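Local coordinates for protein FAD dependent oxidoreductase (Chelativorans sp. BNC1, PDB 6PXS) that binds FAD and, as an iminodiacetate oxidase, probably oxidises iminodiacetate in the bacterial breakdown of EDTA, at residues R307-L317 against T327-S335; I10-L19 against L337-A348. All coordinates share one frame; numbering follows the deposited sequence.

Contact 1. Residues R307-L317 against T327-S335. With FAD (flavin-adenine dinucleotide), chain E.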
loop_
_atom_site.group_PDB
_atom_site.type_symbol
_atom_site.label_atom_id
_atom_site.label_comp_id
_atom_site.label_asym_id
_atom_site.label_seq_id
_atom_site.Cartn_x
_atom_site.Cartn_y
_atom_site.Cartn_z
ATOM N N ARG A 307 -7.670 -16.875 12.030
ATOM C CA ARG A 307 -8.944 -17.484 12.372
ATOM C C ARG A 307 -8.997 -17.775 13.871
ATOM O O ARG A 307 -8.015 -18.258 14.444
ATOM C CB ARG A 307 -9.146 -18.787 11.601
ATOM C CG ARG A 307 -9.145 -18.651 10.093
ATOM C CD ARG A 307 -9.208 -20.023 9.443
ATOM N NE ARG A 307 -8.065 -20.260 8.565
ATOM C CZ ARG A 307 -8.101 -20.205 7.237
ATOM N NH1 ARG A 307 -6.996 -20.431 6.545
ATOM N NH2 ARG A 307 -9.230 -19.933 6.595
ATOM N N PRO A 308 -10.123 -17.503 14.534
ATOM C CA PRO A 308 -10.262 -17.947 15.926
ATOM C C PRO A 308 -10.498 -19.446 15.992
ATOM O O PRO A 308 -11.632 -19.901 16.167
ATOM C CB PRO A 308 -11.468 -17.150 16.432
ATOM C CG PRO A 308 -12.288 -16.916 15.213
ATOM C CD PRO A 308 -11.311 -16.762 14.073
ATOM N N ALA A 309 -9.427 -20.222 15.834
ATOM C CA ALA A 309 -9.530 -21.674 15.796
ATOM C C ALA A 309 -9.527 -22.225 17.214
ATOM O O ALA A 309 -8.591 -21.976 17.981
ATOM C CB ALA A 309 -8.378 -22.266 14.988
ATOM N N GLY A 310 -10.573 -22.973 17.563
ATOM C CA GLY A 310 -10.692 -23.559 18.878
ATOM C C GLY A 310 -10.191 -24.994 18.912
ATOM O O GLY A 310 -9.955 -25.626 17.885
ATOM N N SER A 311 -10.021 -25.501 20.134
ATOM C CA SER A 311 -9.638 -26.899 20.299
ATOM C C SER A 311 -10.651 -27.814 19.623
ATOM O O SER A 311 -10.287 -28.677 18.815
ATOM C CB SER A 311 -9.507 -27.237 21.785
ATOM O OG SER A 311 -10.745 -27.088 22.456
ATOM N N ALA A 312 -11.930 -27.634 19.939
ATOM C CA ALA A 312 -13.004 -28.352 19.273
ATOM C C ALA A 312 -13.531 -27.519 18.114
ATOM O O ALA A 312 -13.579 -26.288 18.188
ATOM C CB ALA A 312 -14.137 -28.668 20.249
ATOM N N MET A 313 -13.924 -28.200 17.036
ATOM C CA MET A 313 -14.448 -27.497 15.871
ATOM C C MET A 313 -15.763 -26.790 16.169
ATOM O O MET A 313 -16.133 -25.868 15.435
ATOM C CB MET A 313 -14.635 -28.473 14.711
ATOM C CG MET A 313 -14.867 -27.798 13.370
ATOM S SD MET A 313 -15.189 -28.968 12.039
ATOM C CE MET A 313 -13.722 -29.998 12.109
ATOM N N ARG A 314 -16.480 -27.199 17.221
ATOM C CA ARG A 314 -17.726 -26.525 17.542
ATOM C C ARG A 314 -17.441 -25.196 18.239
ATOM O O ARG A 314 -16.461 -25.074 18.979
ATOM C CB ARG A 314 -18.602 -27.404 18.432
ATOM C CG ARG A 314 -18.069 -27.632 19.838
ATOM C CD ARG A 314 -19.010 -28.526 20.639
ATOM N NE ARG A 314 -18.563 -28.708 22.019
ATOM C CZ ARG A 314 -17.717 -29.653 22.423
ATOM N NH1 ARG A 314 -17.376 -29.729 23.702
ATOM N NH2 ARG A 314 -17.208 -30.521 21.556
ATOM N N PRO A 315 -18.283 -24.178 18.019
ATOM C CA PRO A 315 -17.991 -22.856 18.589
ATOM C C PRO A 315 -18.177 -22.799 20.096
ATOM O O PRO A 315 -18.538 -23.794 20.733
ATOM C CB PRO A 315 -18.990 -21.931 17.876
ATOM C CG PRO A 315 -19.599 -22.745 16.779
ATOM C CD PRO A 315 -19.523 -24.159 17.227
ATOM N N ILE A 316 -17.936 -21.623 20.668
ATOM C CA ILE A 316 -18.113 -21.364 22.091
ATOM C C ILE A 316 -19.097 -20.210 22.210
ATOM O O ILE A 316 -18.776 -19.074 21.841
ATOM C CB ILE A 316 -16.787 -21.032 22.788
ATOM C CG1 ILE A 316 -15.826 -22.219 22.696
ATOM C CG2 ILE A 316 -17.034 -20.648 24.242
ATOM C CD1 ILE A 316 -14.454 -21.951 23.284
ATOM N N LEU A 317 -20.294 -20.497 22.720
ATOM C CA LEU A 317 -21.341 -19.493 22.852
ATOM C C LEU A 317 -22.090 -19.715 24.155
ATOM O O LEU A 317 -22.474 -20.847 24.464
ATOM C CB LEU A 317 -22.319 -19.556 21.675
ATOM C CG LEU A 317 -21.713 -19.555 20.272
ATOM C CD1 LEU A 317 -22.788 -19.851 19.244
ATOM C CD2 LEU A 317 -21.044 -18.229 19.969
ATOM N N THR A 327 -20.536 -12.834 28.783
ATOM C CA THR A 327 -20.962 -13.722 27.711
ATOM C C THR A 327 -19.860 -13.768 26.664
ATOM O O THR A 327 -19.290 -12.733 26.308
ATOM C CB THR A 327 -22.279 -13.246 27.083
ATOM O OG1 THR A 327 -23.266 -13.080 28.108
ATOM C CG2 THR A 327 -22.783 -14.249 26.058
ATOM N N ILE A 328 -19.558 -14.968 26.177
ATOM C CA ILE A 328 -18.440 -15.186 25.268
ATOM C C ILE A 328 -18.964 -15.766 23.964
ATOM O O ILE A 328 -19.809 -16.666 23.966
ATOM C CB ILE A 328 -17.379 -16.119 25.886
ATOM C CG1 ILE A 328 -16.834 -15.512 27.179
ATOM C CG2 ILE A 328 -16.243 -16.374 24.898
ATOM C CD1 ILE A 328 -15.833 -16.395 27.894
ATOM N N GLY A 329 -18.457 -15.239 22.853
ATOM C CA GLY A 329 -18.672 -15.831 21.551
ATOM C C GLY A 329 -17.374 -15.883 20.773
ATOM O O GLY A 329 -16.782 -14.841 20.478
ATOM N N ASN A 330 -16.916 -17.082 20.438
ATOM C CA ASN A 330 -15.631 -17.252 19.770
ATOM C C ASN A 330 -15.547 -18.690 19.269
ATOM O O ASN A 330 -16.442 -19.506 19.510
ATOM C CB ASN A 330 -14.472 -16.910 20.711
ATOM C CG ASN A 330 -13.199 -16.579 19.969
ATOM O OD1 ASN A 330 -13.204 -16.435 18.746
ATOM N ND2 ASN A 330 -12.100 -16.446 20.703
ATOM N N GLY A 331 -14.460 -18.992 18.566
ATOM C CA GLY A 331 -14.257 -20.318 18.022
ATOM C C GLY A 331 -14.874 -20.543 16.664
ATOM O O GLY A 331 -15.110 -21.698 16.291
ATOM N N LEU A 332 -15.144 -19.477 15.910
ATOM C CA LEU A 332 -15.797 -19.628 14.615
ATOM C C LEU A 332 -14.885 -20.261 13.575
ATOM O O LEU A 332 -15.379 -20.746 12.553
ATOM C CB LEU A 332 -16.288 -18.269 14.122
ATOM C CG LEU A 332 -17.312 -17.589 15.031
ATOM C CD1 LEU A 332 -17.734 -16.243 14.460
ATOM C CD2 LEU A 332 -18.518 -18.491 15.244
ATOM N N GLY A 333 -13.576 -20.263 13.808
ATOM C CA GLY A 333 -12.673 -20.978 12.921
ATOM C C GLY A 333 -12.802 -20.512 11.485
ATOM O O GLY A 333 -12.788 -19.311 11.192
ATOM N N ALA A 334 -12.936 -21.476 10.572
ATOM C CA ALA A 334 -12.957 -21.210 9.140
ATOM C C ALA A 334 -14.370 -21.179 8.566
ATOM O O ALA A 334 -14.537 -21.283 7.345
ATOM C CB ALA A 334 -12.120 -22.254 8.402
ATOM N N SER A 335 -15.387 -21.038 9.416
ATOM C CA SER A 335 -16.778 -21.006 8.977
ATOM C C SER A 335 -17.537 -19.864 9.643
ATOM O O SER A 335 -18.761 -19.923 9.786
ATOM C CB SER A 335 -17.462 -22.343 9.262
ATOM O OG SER A 335 -17.323 -22.700 10.626
HETATM P PA FAD E . -12.491 -11.116 14.256
HETATM O O1A FAD E . -11.013 -11.232 14.225
HETATM O O2A FAD E . -13.121 -10.748 12.910
HETATM O O5B FAD E . -12.973 -10.101 15.352
HETATM C C5B FAD E . -12.173 -9.819 16.518
HETATM C C4B FAD E . -12.175 -8.331 16.754
HETATM O O4B FAD E . -12.022 -8.065 18.169
HETATM C C3B FAD E . -11.049 -7.571 16.052
HETATM O O3B FAD E . -11.531 -6.339 15.529
HETATM C C2B FAD E . -10.036 -7.350 17.177
HETATM O O2B FAD E . -9.219 -6.207 16.953
HETATM C C1B FAD E . -10.980 -7.133 18.355
HETATM N N9A FAD E . -10.377 -7.361 19.664
HETATM C C8A FAD E . -9.758 -8.499 20.108
HETATM N N7A FAD E . -9.304 -8.415 21.337
HETATM C C5A FAD E . -9.650 -7.129 21.726
HETATM C C6A FAD E . -9.454 -6.414 22.923
HETATM N N6A FAD E . -8.834 -6.915 23.996
HETATM N N1A FAD E . -9.921 -5.148 22.981
HETATM C C2A FAD E . -10.541 -4.637 21.913
HETATM N N3A FAD E . -10.781 -5.217 20.735
HETATM C C4A FAD E . -10.309 -6.468 20.705
HETATM N N1 FAD E . -15.566 -18.219 7.037
HETATM C C2 FAD E . -16.569 -18.640 6.211
HETATM O O2 FAD E . -17.699 -18.894 6.643
HETATM N N3 FAD E . -16.329 -18.784 4.856
HETATM C C4 FAD E . -15.131 -18.544 4.216
HETATM O O4 FAD E . -15.036 -18.709 3.002
HETATM C C4X FAD E . -14.070 -18.101 5.101
HETATM N N5 FAD E . -12.903 -17.850 4.580
HETATM C C5X FAD E . -11.889 -17.426 5.424
HETATM C C6 FAD E . -10.634 -17.155 4.881
HETATM C C7 FAD E . -9.584 -16.721 5.685
HETATM C C7M FAD E . -8.242 -16.438 5.062
HETATM C C8 FAD E . -9.786 -16.563 7.064
HETATM C C8M FAD E . -8.668 -16.099 7.961
HETATM C C9 FAD E . -11.038 -16.833 7.608
HETATM C C9A FAD E . -12.088 -17.262 6.803
HETATM N N10 FAD E . -13.368 -17.541 7.325
HETATM C C10 FAD E . -14.383 -17.968 6.501
HETATM C "C1'" FAD E . -13.639 -17.403 8.766
HETATM C "C2'" FAD E . -14.085 -15.998 9.166
HETATM O "O2'" FAD E . -13.344 -15.017 8.440
HETATM C "C3'" FAD E . -13.840 -15.805 10.662
HETATM O "O3'" FAD E . -14.221 -16.988 11.354
HETATM C "C4'" FAD E . -14.591 -14.627 11.281
HETATM O "O4'" FAD E . -14.237 -13.433 10.585
HETATM C "C5'" FAD E . -14.281 -14.484 12.756
HETATM O "O5'" FAD E . -14.936 -13.304 13.267
HETATM P P FAD E . -14.689 -12.815 14.742
HETATM O O1P FAD E . -14.898 -13.996 15.696
HETATM O O2P FAD E . -15.469 -11.593 15.062
HETATM O O3P FAD E . -13.134 -12.485 14.732
#
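Arg307 and Ala334 meet beside the flavin. C8M of FAD lies over one face of the Arg307 guanidinium, towards its rim, and Ala334 CB approaches the group at a slant. The arginine chain bends at chi3 (-122°), which turns NH2 back over the dimethylbenzene ring, 3.4 Å from FAD C7. The stem packs too: Arg307 CD is 3.8 Å from Ala334 CB. The second flat group is the Asn330 amide. Its OD1 faces CB of Pro308 and accepts a weak bond from Gly331 N. Its ND2 is held by His218.

Backbone bonds tie the segments together. Ile316 and Asn330 form an antiparallel hydrogen-bonded pair, with Ile316 N 2.8 Å from Asn330 O and Asn330 N 3.1 Å from Ile316 O. Beyond the strand, Gly333 N bonds to Pro308 O at 3.1 Å, coming from above the carbonyl plane. Pro308 centres an inverse gamma turn. Gly331 and Gly333 have positive phi, which suits glycine, and their spacing is consistent with a GxGxxG-type turn between strand and helix.

This strand-and-loop unit is part of the FAD pocket. Gly333 O accepts the ribityl O3' hydroxyl at 2.7 Å. Gly333 is therefore gripped through its N-H by the protein and through its carbonyl by the cofactor. The nearby arginine would probably polarise the dimethylbenzene end of the flavin.

Contact 2. Residues I10-L19 against L337-A348. With FAD (flavin-adenine dinucleotide), chain E.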
loop_
_atom_site.group_PDB
_atom_site.type_symbol
_atom_site.label_atom_id
_atom_site.label_comp_id
_atom_site.label_asym_id
_atom_site.label_seq_id
_atom_site.Cartn_x
_atom_site.Cartn_y
_atom_site.Cartn_z
ATOM N N ILE A 10 -17.282 -10.040 12.537
ATOM C CA ILE A 10 -18.584 -10.478 12.058
ATOM C C ILE A 10 -19.458 -10.911 13.227
ATOM O O ILE A 10 -20.683 -10.752 13.189
ATOM C CB ILE A 10 -18.430 -11.608 11.022
ATOM C CG1 ILE A 10 -19.784 -11.941 10.392
ATOM C CG2 ILE A 10 -17.845 -12.855 11.665
ATOM C CD1 ILE A 10 -20.395 -10.800 9.603
ATOM N N LEU A 11 -18.852 -11.453 14.286
ATOM C CA LEU A 11 -19.638 -11.972 15.398
ATOM C C LEU A 11 -20.067 -10.854 16.340
ATOM O O LEU A 11 -21.249 -10.742 16.685
ATOM C CB LEU A 11 -18.840 -13.036 16.155
ATOM C CG LEU A 11 -19.596 -13.791 17.253
ATOM C CD1 LEU A 11 -20.832 -14.479 16.694
ATOM C CD2 LEU A 11 -18.684 -14.802 17.928
ATOM N N GLY A 12 -19.123 -10.018 16.768
ATOM C CA GLY A 12 -19.482 -8.882 17.597
ATOM C C GLY A 12 -20.399 -7.905 16.890
ATOM O O GLY A 12 -21.229 -7.253 17.529
ATOM N N ALA A 13 -20.265 -7.788 15.567
ATOM C CA ALA A 13 -21.126 -6.879 14.818
ATOM C C ALA A 13 -22.540 -7.432 14.702
ATOM O O ALA A 13 -23.517 -6.680 14.803
ATOM C CB ALA A 13 -20.535 -6.619 13.432
ATOM N N SER A 14 -22.673 -8.743 14.491
ATOM C CA SER A 14 -24.003 -9.340 14.427
ATOM C C SER A 14 -24.714 -9.230 15.769
ATOM O O SER A 14 -25.913 -8.930 15.822
ATOM C CB SER A 14 -23.903 -10.802 13.993
ATOM O OG SER A 14 -25.185 -11.410 13.978
ATOM N N ALA A 15 -23.993 -9.470 16.866
ATOM C CA ALA A 15 -24.590 -9.318 18.187
ATOM C C ALA A 15 -25.094 -7.895 18.393
ATOM O O ALA A 15 -26.240 -7.680 18.805
ATOM C CB ALA A 15 -23.574 -9.693 19.265
ATOM N N ALA A 16 -24.246 -6.905 18.110
ATOM C CA ALA A 16 -24.678 -5.517 18.216
ATOM C C ALA A 16 -25.883 -5.249 17.323
ATOM O O ALA A 16 -26.847 -4.600 17.743
ATOM C CB ALA A 16 -23.527 -4.582 17.850
ATOM N N TYR A 17 -25.843 -5.747 16.086
ATOM C CA TYR A 17 -26.939 -5.511 15.152
ATOM C C TYR A 17 -28.264 -6.018 15.706
ATOM O O TYR A 17 -29.305 -5.379 15.518
ATOM C CB TYR A 17 -26.621 -6.176 13.815
ATOM C CG TYR A 17 -27.796 -6.284 12.869
ATOM C CD1 TYR A 17 -28.212 -5.193 12.118
ATOM C CD2 TYR A 17 -28.476 -7.483 12.714
ATOM C CE1 TYR A 17 -29.279 -5.292 11.246
ATOM C CE2 TYR A 17 -29.543 -7.591 11.844
ATOM C CZ TYR A 17 -29.941 -6.493 11.113
ATOM O OH TYR A 17 -31.004 -6.599 10.246
ATOM N N HIS A 18 -28.251 -7.163 16.388
ATOM C CA HIS A 18 -29.498 -7.720 16.900
ATOM C C HIS A 18 -29.918 -7.055 18.207
ATOM O O HIS A 18 -31.112 -6.838 18.438
ATOM C CB HIS A 18 -29.359 -9.230 17.092
ATOM C CG HIS A 18 -29.226 -9.992 15.809
ATOM N ND1 HIS A 18 -28.022 -10.155 15.160
ATOM C CD2 HIS A 18 -30.150 -10.632 15.055
ATOM C CE1 HIS A 18 -28.208 -10.865 14.062
ATOM N NE2 HIS A 18 -29.491 -11.168 13.974
ATOM N N LEU A 19 -28.957 -6.719 19.068
ATOM C CA LEU A 19 -29.295 -6.148 20.368
ATOM C C LEU A 19 -29.863 -4.741 20.227
ATOM O O LEU A 19 -30.891 -4.414 20.831
ATOM C CB LEU A 19 -28.062 -6.137 21.268
ATOM C CG LEU A 19 -27.641 -7.491 21.835
ATOM C CD1 LEU A 19 -26.246 -7.410 22.424
ATOM C CD2 LEU A 19 -28.640 -7.947 22.884
ATOM N N LEU A 337 -18.040 -16.653 8.702
ATOM C CA LEU A 337 -18.921 -15.863 7.850
ATOM C C LEU A 337 -20.260 -16.560 7.645
ATOM O O LEU A 337 -21.280 -15.897 7.428
ATOM C CB LEU A 337 -18.245 -15.582 6.508
ATOM C CG LEU A 337 -16.888 -14.874 6.591
ATOM C CD1 LEU A 337 -16.379 -14.539 5.201
ATOM C CD2 LEU A 337 -16.966 -13.615 7.447
ATOM N N THR A 338 -20.282 -17.891 7.721
ATOM C CA THR A 338 -21.543 -18.619 7.646
ATOM C C THR A 338 -22.237 -18.664 9.002
ATOM O O THR A 338 -23.449 -18.438 9.092
ATOM C CB THR A 338 -21.300 -20.038 7.130
ATOM O OG1 THR A 338 -20.680 -19.986 5.840
ATOM C CG2 THR A 338 -22.611 -20.803 7.028
ATOM N N VAL A 339 -21.482 -18.947 10.065
ATOM C CA VAL A 339 -22.076 -19.094 11.389
ATOM C C VAL A 339 -22.250 -17.744 12.078
ATOM O O VAL A 339 -23.224 -17.542 12.812
ATOM C CB VAL A 339 -21.215 -20.040 12.243
ATOM C CG1 VAL A 339 -21.765 -20.136 13.659
ATOM C CG2 VAL A 339 -21.137 -21.413 11.597
ATOM N N GLY A 340 -21.326 -16.812 11.854
ATOM C CA GLY A 340 -21.282 -15.562 12.577
ATOM C C GLY A 340 -22.615 -14.847 12.680
ATOM O O GLY A 340 -23.134 -14.609 13.777
ATOM N N PRO A 341 -23.192 -14.477 11.532
ATOM C CA PRO A 341 -24.456 -13.718 11.565
ATOM C C PRO A 341 -25.518 -14.334 12.463
ATOM O O PRO A 341 -26.065 -13.645 13.333
ATOM C CB PRO A 341 -24.876 -13.703 10.090
ATOM C CG PRO A 341 -23.592 -13.802 9.335
ATOM C CD PRO A 341 -22.709 -14.698 10.158
ATOM N N PHE A 342 -25.824 -15.620 12.281
ATOM C CA PHE A 342 -26.824 -16.255 13.133
ATOM C C PHE A 342 -26.314 -16.411 14.561
ATOM O O PHE A 342 -27.074 -16.230 15.519
ATOM C CB PHE A 342 -27.227 -17.610 12.556
ATOM C CG PHE A 342 -28.283 -18.316 13.355
ATOM C CD1 PHE A 342 -29.545 -17.764 13.500
ATOM C CD2 PHE A 342 -28.019 -19.534 13.958
ATOM C CE1 PHE A 342 -30.523 -18.410 14.236
ATOM C CE2 PHE A 342 -28.994 -20.186 14.695
ATOM C CZ PHE A 342 -30.247 -19.623 14.832
ATOM N N ALA A 343 -25.032 -16.745 14.726
ATOM C CA ALA A 343 -24.486 -16.880 16.072
ATOM C C ALA A 343 -24.644 -15.591 16.863
ATOM O O ALA A 343 -24.858 -15.631 18.080
ATOM C CB ALA A 343 -23.013 -17.288 16.010
ATOM N N GLY A 344 -24.543 -14.441 16.195
ATOM C CA GLY A 344 -24.799 -13.183 16.875
ATOM C C GLY A 344 -26.225 -13.085 17.382
ATOM O O GLY A 344 -26.467 -12.633 18.503
ATOM N N HIS A 345 -27.189 -13.511 16.562
ATOM C CA HIS A 345 -28.580 -13.539 16.999
ATOM C C HIS A 345 -28.756 -14.387 18.253
ATOM O O HIS A 345 -29.610 -14.083 19.094
ATOM C CB HIS A 345 -29.465 -14.069 15.870
ATOM C CG HIS A 345 -30.892 -14.277 16.267
ATOM N ND1 HIS A 345 -31.715 -13.243 16.659
ATOM C CD2 HIS A 345 -31.644 -15.402 16.330
ATOM C CE1 HIS A 345 -32.912 -13.722 16.946
ATOM N NE2 HIS A 345 -32.896 -15.029 16.754
ATOM N N LEU A 346 -27.967 -15.453 18.394
ATOM C CA LEU A 346 -28.030 -16.268 19.602
ATOM C C LEU A 346 -27.480 -15.510 20.803
ATOM O O LEU A 346 -28.099 -15.487 21.873
ATOM C CB LEU A 346 -27.259 -17.571 19.389
ATOM C CG LEU A 346 -28.039 -18.754 18.813
ATOM C CD1 LEU A 346 -28.997 -18.312 17.720
ATOM C CD2 LEU A 346 -27.072 -19.798 18.277
ATOM N N LEU A 347 -26.310 -14.886 20.645
ATOM C CA LEU A 347 -25.725 -14.128 21.746
ATOM C C LEU A 347 -26.675 -13.041 22.230
ATOM O O LEU A 347 -26.811 -12.816 23.439
ATOM C CB LEU A 347 -24.391 -13.522 21.310
ATOM C CG LEU A 347 -23.286 -14.531 20.989
ATOM C CD1 LEU A 347 -22.070 -13.827 20.409
ATOM C CD2 LEU A 347 -22.903 -15.327 22.227
ATOM N N ALA A 348 -27.345 -12.356 21.301
ATOM C CA ALA A 348 -28.308 -11.332 21.686
ATOM C C ALA A 348 -29.351 -11.897 22.643
ATOM O O ALA A 348 -29.577 -11.353 23.729
ATOM C CB ALA A 348 -28.980 -10.752 20.440
HETATM P PA FAD E . -12.491 -11.116 14.256
HETATM O O1A FAD E . -11.013 -11.232 14.225
HETATM O O2A FAD E . -13.121 -10.748 12.910
HETATM O O5B FAD E . -12.973 -10.101 15.352
HETATM C C5B FAD E . -12.173 -9.819 16.518
HETATM C C4B FAD E . -12.175 -8.331 16.754
HETATM O O4B FAD E . -12.022 -8.065 18.169
HETATM C C3B FAD E . -11.049 -7.571 16.052
HETATM O O3B FAD E . -11.531 -6.339 15.529
HETATM C C2B FAD E . -10.036 -7.350 17.177
HETATM O O2B FAD E . -9.219 -6.207 16.953
HETATM C C1B FAD E . -10.980 -7.133 18.355
HETATM N N9A FAD E . -10.377 -7.361 19.664
HETATM C C8A FAD E . -9.758 -8.499 20.108
HETATM N N7A FAD E . -9.304 -8.415 21.337
HETATM C C5A FAD E . -9.650 -7.129 21.726
HETATM C C6A FAD E . -9.454 -6.414 22.923
HETATM N N6A FAD E . -8.834 -6.915 23.996
HETATM N N1A FAD E . -9.921 -5.148 22.981
HETATM C C2A FAD E . -10.541 -4.637 21.913
HETATM N N3A FAD E . -10.781 -5.217 20.735
HETATM C C4A FAD E . -10.309 -6.468 20.705
HETATM N N1 FAD E . -15.566 -18.219 7.037
HETATM C C2 FAD E . -16.569 -18.640 6.211
HETATM O O2 FAD E . -17.699 -18.894 6.643
HETATM N N3 FAD E . -16.329 -18.784 4.856
HETATM C C4 FAD E . -15.131 -18.544 4.216
HETATM O O4 FAD E . -15.036 -18.709 3.002
HETATM C C4X FAD E . -14.070 -18.101 5.101
HETATM N N5 FAD E . -12.903 -17.850 4.580
HETATM C C5X FAD E . -11.889 -17.426 5.424
HETATM C C6 FAD E . -10.634 -17.155 4.881
HETATM C C7 FAD E . -9.584 -16.721 5.685
HETATM C C7M FAD E . -8.242 -16.438 5.062
HETATM C C8 FAD E . -9.786 -16.563 7.064
HETATM C C8M FAD E . -8.668 -16.099 7.961
HETATM C C9 FAD E . -11.038 -16.833 7.608
HETATM C C9A FAD E . -12.088 -17.262 6.803
HETATM N N10 FAD E . -13.368 -17.541 7.325
HETATM C C10 FAD E . -14.383 -17.968 6.501
HETATM C "C1'" FAD E . -13.639 -17.403 8.766
HETATM C "C2'" FAD E . -14.085 -15.998 9.166
HETATM O "O2'" FAD E . -13.344 -15.017 8.440
HETATM C "C3'" FAD E . -13.840 -15.805 10.662
HETATM O "O3'" FAD E . -14.221 -16.988 11.354
HETATM C "C4'" FAD E . -14.591 -14.627 11.281
HETATM O "O4'" FAD E . -14.237 -13.433 10.585
HETATM C "C5'" FAD E . -14.281 -14.484 12.756
HETATM O "O5'" FAD E . -14.936 -13.304 13.267
HETATM P P FAD E . -14.689 -12.815 14.742
HETATM O O1P FAD E . -14.898 -13.996 15.696
HETATM O O2P FAD E . -15.469 -11.593 15.062
HETATM O O3P FAD E . -13.134 -12.485 14.732
#
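Ser14 OG donates to Pro341 O and bridges the two helices where they pack side by side. The 2.5 Å from Ser14 OG to Pro341 O is very short, and the exact length is doubtful. The hydroxyl is directed there by a chi1 of 178°, which leaves it anti to the serine nitrogen. Gly344 has no side chain, and its CA comes within 4.1 Å of Ala15 CA. Close by, Leu11 is a knob in a hole made by Gly340, Ala343, Gly344 and Leu347. Its CD1 does the touching, 3.6 Å from Ala343 CB. Ile10 CG1 rests on Pro341 CD, and Leu19 CD2 lies against Ala348.

The His18 ring is sandwiched. CB of His345 sits over one face in a CH-pi contact, 3.7 Å from the ring centroid, and Tyr17 CD2 covers the opposite face. The two imidazole planes meet at 49°. His18 ND1 donates to Ser14 O, with that oxygen close to the ring plane. Tyr67 OH holds NE2, while NE2 of His345 bonds to Glu357. Replacing His18 by leucine is likely to leave Tyr67 without this partner and to deprive His345 CB of the ring it packs on.

Both helix N-termini meet FAD. Leu11 N makes a weak bond to the phosphate oxygen O2P. Thr338 N bonds to flavin O2 at 3.0 Å. The helices cross at -46°, and the first turn of each reaches FAD. Their dipoles would probably favour negative charge on the phosphate and around flavin O2.

Overall arrangement
Contact 1 and contact 2 have centres about 13 Å apart and touch directly. Leu11 of helix 10-20 packs against Gly329 and Leu332, and Leu347 lies near Ile328. Along the chain, 10-19 comes first, then 307-317, 327-335 and 337-348, so contact 1 is nested inside the loop closed by contact 2. Strand 326-330 and helix 336-352 are consecutive. That strand joins 316-317 to the mixed sheet that also holds strand 3-6, which precedes helix 10-20. Contact 2 and this hairpin belong to the Rossmann-like part. Contact 1 also joins it to the end of strand 298-310 of the antiparallel sheet. Together they bring N-terminal and C-terminal parts of the chain onto one cofactor.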